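Local coordinates for toll-like receptor 13 (Mus musculus, PDB 4Z0C), which recognises and binds bacterial 23S rRNA through its leucine-rich-repeat ectodomain and signals via MYD88 and TRAF6 to activate NF-kappa-B, at residues 575-580 against 600-605; 628-633 against 652-657. All coordinates share one frame; numbering follows the deposited sequence.

Contact 1. Residues 575-580 against 600-605; sequences INLTKL and QNLKRL. With NAG (2-acetamido-2-deoxy-beta-D-glucopyranose), chain R.
The backbones of 575-580 and 600-605 meet without a direct hydrogen bond, closest at T578 and L605, whose CA atoms are 4.2 Å apart, where consecutive turns of the leucine-rich-repeat solenoid lead into strands 579-581 and 607-609. A water bridges them instead: it donates to I575 O at 3.0 Å and to L577 O at 2.8 Å, and accepts from R604 N. L577 O also takes a CA-H...O contact from L605 CA at 3.4 Å, while the type I turn from L602 to L605 carries the backbone of 600-605 round to this point. Inward of this edge lie the leucines that give the repeat its name. L577 and L605 run side by side in the same direction, CD2 of L577 4.0 Å from CD1 of L605; both have CG anti to the backbone N (chi1 -157° and -165°), which sends the two branches in parallel into the core. CD1 of L605 also packs against the T578 carbonyl carbon and CB of L580, and L602 CD1 closes on L577 CD2. L556 of the preceding strand covers L577 and L580 in turn. Toward the outer edge the chemistry becomes polar. N576, a predicted N-glycosylation site, has an N-acetylglucosamine beside its side chain, and I575 CD1 touches the sugar's acetyl methyl C8. The extended R604 chain runs alongside N576, whose amide orientation beside the sugar is doubtful, and brings NH1 of R604 to 3.6 Å from I575 O.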
ATOM      1  N   ILE A 575     -28.144  12.801   6.498  1.00 34.25           N
ATOM      2  CA  ILE A 575     -29.213  12.775   7.483  1.00 28.42           C
ATOM      3  C   ILE A 575     -29.653  11.371   7.867  1.00 35.62           C
ATOM      4  O   ILE A 575     -30.102  11.153   8.987  1.00 43.82           O
ATOM      5  CB  ILE A 575     -30.436  13.636   7.072  1.00 35.29           C
ATOM      6  CG1 ILE A 575     -31.116  13.100   5.821  1.00 39.20           C
ATOM      7  CG2 ILE A 575     -30.048  15.086   6.908  1.00 33.94           C
ATOM      8  CD1 ILE A 575     -32.599  12.810   6.055  1.00 42.64           C
ATOM      9  N   ASN A 576     -29.503  10.415   6.954  1.00 30.87           N
ATOM     10  CA  ASN A 576     -29.863   9.040   7.251  1.00 28.66           C
ATOM     11  C   ASN A 576     -28.735   8.170   7.783  1.00 27.27           C
ATOM     12  O   ASN A 576     -28.892   6.965   7.905  1.00 29.93           O
ATOM     13  CB  ASN A 576     -30.543   8.385   6.053  1.00 33.17           C
ATOM     14  CG  ASN A 576     -32.014   8.737   5.977  1.00 44.34           C
ATOM     15  OD1 ASN A 576     -32.628   8.709   4.920  1.00 48.64           O
ATOM     16  ND2 ASN A 576     -32.583   9.084   7.114  1.00 52.05           N
ATOM     17  N   LEU A 577     -27.595   8.770   8.096  1.00 35.53           N
ATOM     18  CA  LEU A 577     -26.466   7.982   8.590  1.00 34.29           C
ATOM     19  C   LEU A 577     -26.809   7.200   9.870  1.00 28.47           C
ATOM     20  O   LEU A 577     -27.378   7.737  10.820  1.00 28.77           O
ATOM     21  CB  LEU A 577     -25.230   8.850   8.823  1.00 28.43           C
ATOM     22  CG  LEU A 577     -23.917   8.065   8.795  1.00 31.65           C
ATOM     23  CD1 LEU A 577     -23.606   7.588   7.384  1.00 29.33           C
ATOM     24  CD2 LEU A 577     -22.760   8.888   9.363  1.00 26.63           C
ATOM     25  N   THR A 578     -26.401   5.939   9.874  1.00 26.22           N
ATOM     26  CA  THR A 578     -26.679   4.975  10.921  1.00 30.97           C
ATOM     27  C   THR A 578     -25.409   4.510  11.643  1.00 31.40           C
ATOM     28  O   THR A 578     -25.419   4.251  12.848  1.00 32.87           O
ATOM     29  CB  THR A 578     -27.441   3.784  10.296  1.00 39.55           C
ATOM     30  OG1 THR A 578     -28.845   3.974  10.506  1.00 51.20           O
ATOM     31  CG2 THR A 578     -26.991   2.441  10.865  1.00 40.55           C
ATOM     32  N   LYS A 579     -24.319   4.393  10.886  1.00 34.31           N
ATOM     33  CA  LYS A 579     -23.023   3.987  11.426  1.00 25.40           C
ATOM     34  C   LYS A 579     -21.892   4.843  10.862  1.00 26.33           C
ATOM     35  O   LYS A 579     -21.803   5.020   9.651  1.00 20.36           O
ATOM     36  CB  LYS A 579     -22.743   2.538  11.085  1.00 18.82           C
ATOM     37  CG  LYS A 579     -21.344   2.076  11.449  1.00 23.46           C
ATOM     38  CD  LYS A 579     -21.210   0.561  11.243  1.00 29.09           C
ATOM     39  CE  LYS A 579     -19.837   0.077  11.678  1.00 37.39           C
ATOM     40  NZ  LYS A 579     -19.661  -1.385  11.470  1.00 43.63           N
ATOM     41  N   LEU A 580     -21.026   5.338  11.748  1.00 27.52           N
ATOM     42  CA  LEU A 580     -19.851   6.119  11.381  1.00 28.57           C
ATOM     43  C   LEU A 580     -18.618   5.560  12.079  1.00 28.44           C
ATOM     44  O   LEU A 580     -18.630   5.371  13.286  1.00 31.01           O
ATOM     45  CB  LEU A 580     -20.041   7.585  11.783  1.00 25.59           C
ATOM     46  CG  LEU A 580     -18.801   8.455  11.606  1.00 22.83           C
ATOM     47  CD1 LEU A 580     -18.462   8.467  10.149  1.00 19.19           C
ATOM     48  CD2 LEU A 580     -19.043   9.869  12.111  1.00 23.23           C
ATOM     49  N   GLN A 600     -24.041  17.450  14.555  1.00 36.78           N
ATOM     50  CA  GLN A 600     -25.355  18.036  14.842  1.00 39.88           C
ATOM     51  C   GLN A 600     -26.528  17.459  14.071  1.00 42.57           C
ATOM     52  O   GLN A 600     -27.633  17.373  14.593  1.00 49.49           O
ATOM     53  CB  GLN A 600     -25.327  19.537  14.633  1.00 51.76           C
ATOM     54  CG  GLN A 600     -24.873  20.295  15.845  1.00 67.50           C
ATOM     55  CD  GLN A 600     -25.075  21.780  15.681  1.00 71.77           C
ATOM     56  OE1 GLN A 600     -24.970  22.316  14.569  1.00 71.68           O
ATOM     57  NE2 GLN A 600     -25.395  22.453  16.779  1.00 66.69           N
ATOM     58  N   ASN A 601     -26.310  17.071  12.827  1.00 38.45           N
ATOM     59  CA  ASN A 601     -27.430  16.594  12.029  1.00 37.48           C
ATOM     60  C   ASN A 601     -27.628  15.080  12.054  1.00 30.46           C
ATOM     61  O   ASN A 601     -28.589  14.555  11.488  1.00 25.46           O
ATOM     62  CB  ASN A 601     -27.310  17.105  10.603  1.00 44.34           C
ATOM     63  CG  ASN A 601     -28.035  18.398  10.414  1.00 55.94           C
ATOM     64  OD1 ASN A 601     -27.573  19.445  10.859  1.00 52.26           O
ATOM     65  ND2 ASN A 601     -29.197  18.340   9.780  1.00 69.24           N
ATOM     66  N   LEU A 602     -26.710  14.389  12.711  1.00 26.20           N
ATOM     67  CA  LEU A 602     -26.705  12.946  12.687  1.00 28.53           C
ATOM     68  C   LEU A 602     -27.663  12.425  13.746  1.00 36.22           C
ATOM     69  O   LEU A 602     -27.266  11.746  14.696  1.00 30.03           O
ATOM     70  CB  LEU A 602     -25.288  12.397  12.872  1.00 32.85           C
ATOM     71  CG  LEU A 602     -24.204  12.883  11.902  1.00 36.20           C
ATOM     72  CD1 LEU A 602     -22.901  12.111  12.124  1.00 33.97           C
ATOM     73  CD2 LEU A 602     -24.664  12.778  10.445  1.00 34.65           C
ATOM     74  N   LYS A 603     -28.930  12.782  13.578  1.00 41.01           N
ATOM     75  CA  LYS A 603     -29.954  12.460  14.553  1.00 39.76           C
ATOM     76  C   LYS A 603     -30.397  11.003  14.458  1.00 37.82           C
ATOM     77  O   LYS A 603     -31.047  10.503  15.377  1.00 26.51           O
ATOM     78  CB  LYS A 603     -31.144  13.405  14.403  1.00 41.21           C
ATOM     79  CG  LYS A 603     -30.900  14.758  15.044  1.00 51.72           C
ATOM     80  CD  LYS A 603     -31.377  15.874  14.157  1.00 56.68           C
ATOM     81  CE  LYS A 603     -30.953  17.223  14.695  1.00 56.52           C
ATOM     82  NZ  LYS A 603     -31.266  18.295  13.704  1.00 58.80           N
ATOM     83  N   ARG A 604     -30.004  10.317  13.383  1.00 32.43           N
ATOM     84  CA  ARG A 604     -30.306   8.890  13.242  1.00 36.09           C
ATOM     85  C   ARG A 604     -29.093   7.993  13.476  1.00 25.14           C
ATOM     86  O   ARG A 604     -29.161   6.808  13.207  1.00 23.11           O
ATOM     87  CB  ARG A 604     -30.873   8.547  11.864  1.00 43.49           C
ATOM     88  CG  ARG A 604     -32.370   8.593  11.728  1.00 51.56           C
ATOM     89  CD  ARG A 604     -32.716   8.631  10.254  1.00 60.71           C
ATOM     90  NE  ARG A 604     -34.050   9.154   9.979  1.00 72.94           N
ATOM     91  CZ  ARG A 604     -34.372  10.443  10.052  1.00 80.90           C
ATOM     92  NH1 ARG A 604     -33.456  11.343  10.388  1.00 77.70           N
ATOM     93  NH2 ARG A 604     -35.610  10.833   9.784  1.00 87.87           N
ATOM     94  N   LEU A 605     -27.982   8.543  13.955  1.00 25.77           N
ATOM     95  CA  LEU A 605     -26.798   7.719  14.158  1.00 30.72           C
ATOM     96  C   LEU A 605     -27.020   6.675  15.261  1.00 35.50           C
ATOM     97  O   LEU A 605     -27.415   7.011  16.372  1.00 33.76           O
ATOM     98  CB  LEU A 605     -25.566   8.579  14.463  1.00 26.80           C
ATOM     99  CG  LEU A 605     -24.199   7.872  14.353  1.00 29.38           C
ATOM    100  CD1 LEU A 605     -23.847   7.531  12.923  1.00 18.96           C
ATOM    101  CD2 LEU A 605     -23.080   8.687  14.983  1.00 30.05           C
TER
HETATM  102  C1  NAG R 914     -35.278   7.096   4.497  1.00 70.50           C
HETATM  103  C2  NAG R 914     -35.061   7.788   3.158  1.00 64.62           C
HETATM  104  C3  NAG R 914     -36.381   8.067   2.459  1.00 68.80           C
HETATM  105  C4  NAG R 914     -37.343   6.881   2.484  1.00 78.88           C
HETATM  106  C5  NAG R 914     -37.381   6.182   3.840  1.00 83.11           C
HETATM  107  C6  NAG R 914     -38.160   4.865   3.728  1.00 79.86           C
HETATM  108  C7  NAG R 914     -33.643   9.646   2.423  1.00 71.80           C
HETATM  109  C8  NAG R 914     -33.367  11.105   2.626  1.00 73.34           C
HETATM  110  N2  NAG R 914     -34.372   9.048   3.366  1.00 65.20           N
HETATM  111  O3  NAG R 914     -36.097   8.406   1.123  1.00 63.91           O
HETATM  112  O4  NAG R 914     -38.653   7.320   2.170  1.00 80.36           O
HETATM  113  O5  NAG R 914     -36.072   5.939   4.329  1.00 82.21           O
HETATM  114  O6  NAG R 914     -39.506   5.112   3.369  1.00 75.62           O
HETATM  115  O7  NAG R 914     -33.191   9.066   1.437  1.00 74.96           O
HETATM  116  O   HOH W   1     -27.942  10.435  10.889  1.00 35.66           O

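Contact 2. Residues 628-633 against 652-657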
ATOM      1  N   SER A 628     -30.194   9.008  18.959  1.00 30.70           N
ATOM      2  CA  SER A 628     -30.345   7.599  18.653  1.00 32.26           C
ATOM      3  C   SER A 628     -29.081   6.791  18.889  1.00 34.68           C
ATOM      4  O   SER A 628     -29.054   5.604  18.584  1.00 33.13           O
ATOM      5  CB  SER A 628     -30.780   7.429  17.200  1.00 29.90           C
ATOM      6  OG  SER A 628     -31.784   8.367  16.876  1.00 36.96           O
ATOM      7  N   LEU A 629     -28.037   7.412  19.429  1.00 30.91           N
ATOM      8  CA  LEU A 629     -26.781   6.686  19.608  1.00 32.39           C
ATOM      9  C   LEU A 629     -26.909   5.526  20.600  1.00 32.69           C
ATOM     10  O   LEU A 629     -27.242   5.742  21.770  1.00 38.15           O
ATOM     11  CB  LEU A 629     -25.657   7.635  20.027  1.00 32.62           C
ATOM     12  CG  LEU A 629     -24.248   7.064  19.836  1.00 32.26           C
ATOM     13  CD1 LEU A 629     -23.989   6.797  18.340  1.00 22.14           C
ATOM     14  CD2 LEU A 629     -23.191   7.990  20.408  1.00 26.50           C
ATOM     15  N   GLN A 630     -26.640   4.302  20.129  1.00 23.44           N
ATOM     16  CA  GLN A 630     -26.711   3.094  20.966  1.00 26.46           C
ATOM     17  C   GLN A 630     -25.334   2.535  21.285  1.00 33.55           C
ATOM     18  O   GLN A 630     -25.096   2.020  22.381  1.00 29.73           O
ATOM     19  CB  GLN A 630     -27.521   1.992  20.285  1.00 24.20           C
ATOM     20  CG  GLN A 630     -28.924   2.388  19.851  1.00 31.75           C
ATOM     21  CD  GLN A 630     -29.692   1.224  19.233  1.00 42.50           C
ATOM     22  OE1 GLN A 630     -29.322   0.693  18.171  1.00 42.19           O
ATOM     23  NE2 GLN A 630     -30.751   0.794  19.919  1.00 39.23           N
ATOM     24  N   VAL A 631     -24.441   2.596  20.297  1.00 35.53           N
ATOM     25  CA  VAL A 631     -23.081   2.107  20.467  1.00 25.67           C
ATOM     26  C   VAL A 631     -22.108   3.259  20.270  1.00 27.34           C
ATOM     27  O   VAL A 631     -22.127   3.929  19.250  1.00 26.45           O
ATOM     28  CB  VAL A 631     -22.778   0.949  19.504  1.00 26.89           C
ATOM     29  CG1 VAL A 631     -21.365   0.457  19.710  1.00 23.05           C
ATOM     30  CG2 VAL A 631     -23.768  -0.178  19.748  1.00 21.07           C
ATOM     31  N   PHE A 632     -21.301   3.507  21.292  1.00 27.94           N
ATOM     32  CA  PHE A 632     -20.344   4.589  21.311  1.00 27.05           C
ATOM     33  C   PHE A 632     -19.040   3.968  21.764  1.00 29.55           C
ATOM     34  O   PHE A 632     -18.942   3.499  22.901  1.00 31.45           O
ATOM     35  CB  PHE A 632     -20.781   5.677  22.309  1.00 28.48           C
ATOM     36  CG  PHE A 632     -19.958   6.953  22.239  1.00 31.03           C
ATOM     37  CD1 PHE A 632     -18.979   7.127  21.250  1.00 27.85           C
ATOM     38  CD2 PHE A 632     -20.151   7.970  23.169  1.00 35.25           C
ATOM     39  CE1 PHE A 632     -18.215   8.292  21.178  1.00 31.68           C
ATOM     40  CE2 PHE A 632     -19.394   9.146  23.113  1.00 37.60           C
ATOM     41  CZ  PHE A 632     -18.424   9.310  22.112  1.00 38.38           C
ATOM     42  N   SER A 633     -18.038   3.948  20.889  1.00 23.74           N
ATOM     43  CA  SER A 633     -16.774   3.362  21.297  1.00 28.88           C
ATOM     44  C   SER A 633     -15.599   4.314  21.257  1.00 28.19           C
ATOM     45  O   SER A 633     -15.321   4.945  20.244  1.00 33.33           O
ATOM     46  CB  SER A 633     -16.443   2.115  20.492  1.00 30.29           C
ATOM     47  OG  SER A 633     -15.241   1.551  20.988  1.00 36.60           O
ATOM     48  N   SER A 652     -30.444   6.991  24.067  1.00 39.66           N
ATOM     49  CA  SER A 652     -30.544   5.627  23.554  1.00 34.52           C
ATOM     50  C   SER A 652     -29.327   4.765  23.831  1.00 31.17           C
ATOM     51  O   SER A 652     -29.263   3.631  23.367  1.00 31.36           O
ATOM     52  CB  SER A 652     -30.812   5.637  22.053  1.00 38.81           C
ATOM     53  OG  SER A 652     -32.018   6.314  21.773  1.00 43.03           O
ATOM     54  N   LEU A 653     -28.356   5.312  24.552  1.00 36.69           N
ATOM     55  CA  LEU A 653     -27.091   4.617  24.786  1.00 35.31           C
ATOM     56  C   LEU A 653     -27.295   3.252  25.434  1.00 32.68           C
ATOM     57  O   LEU A 653     -28.066   3.131  26.378  1.00 45.90           O
ATOM     58  CB  LEU A 653     -26.169   5.485  25.648  1.00 29.18           C
ATOM     59  CG  LEU A 653     -24.733   4.981  25.741  1.00 32.73           C
ATOM     60  CD1 LEU A 653     -24.022   5.121  24.389  1.00 29.02           C
ATOM     61  CD2 LEU A 653     -23.979   5.694  26.842  1.00 25.69           C
ATOM     62  N   MET A 654     -26.610   2.226  24.931  1.00 37.03           N
ATOM     63  CA  MET A 654     -26.646   0.894  25.570  1.00 32.62           C
ATOM     64  C   MET A 654     -25.328   0.127  25.546  1.00 25.86           C
ATOM     65  O   MET A 654     -25.215  -0.919  26.160  1.00 34.02           O
ATOM     66  CB  MET A 654     -27.793   0.027  25.046  1.00 24.53           C
ATOM     67  CG  MET A 654     -27.941  -0.086  23.556  1.00 34.02           C
ATOM     68  SD  MET A 654     -29.592  -0.744  23.187  1.00 99.78           S
ATOM     69  CE  MET A 654     -30.652   0.412  24.066  1.00 64.43           C
ATOM     70  N   PHE A 655     -24.323   0.698  24.893  1.00 25.99           N
ATOM     71  CA  PHE A 655     -22.983   0.150  24.865  1.00 17.63           C
ATOM     72  C   PHE A 655     -22.031   1.337  24.754  1.00 25.51           C
ATOM     73  O   PHE A 655     -22.096   2.089  23.788  1.00 33.20           O
ATOM     74  CB  PHE A 655     -22.833  -0.759  23.651  1.00 27.70           C
ATOM     75  CG  PHE A 655     -21.588  -1.604  23.658  1.00 33.52           C
ATOM     76  CD1 PHE A 655     -20.421  -1.149  23.059  1.00 41.03           C
ATOM     77  CD2 PHE A 655     -21.593  -2.868  24.227  1.00 36.16           C
ATOM     78  CE1 PHE A 655     -19.278  -1.937  23.047  1.00 44.10           C
ATOM     79  CE2 PHE A 655     -20.454  -3.662  24.218  1.00 36.26           C
ATOM     80  CZ  PHE A 655     -19.301  -3.201  23.628  1.00 33.98           C
ATOM     81  N   PHE A 656     -21.167   1.512  25.751  1.00 24.08           N
ATOM     82  CA  PHE A 656     -20.247   2.648  25.825  1.00 26.87           C
ATOM     83  C   PHE A 656     -18.894   2.109  26.223  1.00 32.48           C
ATOM     84  O   PHE A 656     -18.729   1.583  27.330  1.00 31.58           O
ATOM     85  CB  PHE A 656     -20.730   3.680  26.842  1.00 31.12           C
ATOM     86  CG  PHE A 656     -19.754   4.802  27.091  1.00 31.69           C
ATOM     87  CD1 PHE A 656     -19.595   5.821  26.161  1.00 29.08           C
ATOM     88  CD2 PHE A 656     -19.021   4.854  28.273  1.00 30.51           C
ATOM     89  CE1 PHE A 656     -18.707   6.874  26.389  1.00 31.97           C
ATOM     90  CE2 PHE A 656     -18.133   5.893  28.507  1.00 37.54           C
ATOM     91  CZ  PHE A 656     -17.974   6.910  27.558  1.00 36.22           C
ATOM     92  N   ASP A 657     -17.939   2.213  25.302  1.00 29.00           N
ATOM     93  CA  ASP A 657     -16.707   1.451  25.400  1.00 24.88           C
ATOM     94  C   ASP A 657     -15.562   2.392  25.634  1.00 33.33           C
ATOM     95  O   ASP A 657     -15.212   3.196  24.764  1.00 28.63           O
ATOM     96  CB  ASP A 657     -16.486   0.666  24.108  1.00 37.22           C
ATOM     97  CG  ASP A 657     -15.346  -0.322  24.211  1.00 43.35           C
ATOM     98  OD1 ASP A 657     -14.477  -0.159  25.100  1.00 46.36           O
ATOM     99  OD2 ASP A 657     -15.310  -1.249  23.382  1.00 47.93           O
TER
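V631, F632 and S633 pair with F655, F656 and D657 as neighbouring parallel strands of the leucine-rich-repeat solenoid, the axes 4.7 Å apart and their directions within 3°. F632 N donates to F655 O at 3.0 Å and D657 N to F632 O at 2.9 Å. Where the strands begin, Q630 O accepts twice: F655 N lies nearly in line with the carbonyl, whereas M654 N approaches in its plane, on a lone pair, at 3.0 Å. On the core side, F656 turns an edge toward the face of F632 in an offset edge-to-face pair, planes at 63° and centroids 5.6 Å apart. L653 CD1 packs on F632 CB beside them, and F623 meets the F632 ring from outside the pair. V631 and F655 share the other face with S633 and D657; chi1 of V631 is -180°, which swings CG1 opposite the backbone N and to 3.8 Å from F655 CD1. At the strand entrance Q630 and M654 run alongside each other, with Q630 NE2 3.8 Å from M654 SD. Further out, the polar ends are held by other residues: S633 OG bonds to E611, while D657 divides its carboxylate, OD2 in a salt bridge with R635 NH1 and OD1 accepting from Y659 N.

Both contacts stack successive turns of the same solenoid, and strand 607-609, which follows 600-605, lies between strands 579-581 and 631-633. Contact 1 is only partly buried: it falls largely where the chain enters the strands, is bridged by water and has a glycan at its outer edge. Contact 2 is more buried and includes paired strands, so direct backbone hydrogen bonds replace the water and aromatic rings join the leucine packing. The two touch through a probable hydrogen bond, K603 O to S628 OG at 2.7 Å. Contact 1 also reaches the bound RNA, K579 packing on a sugar, whereas contact 2 comes no nearer than about 6 Å between nearest atoms.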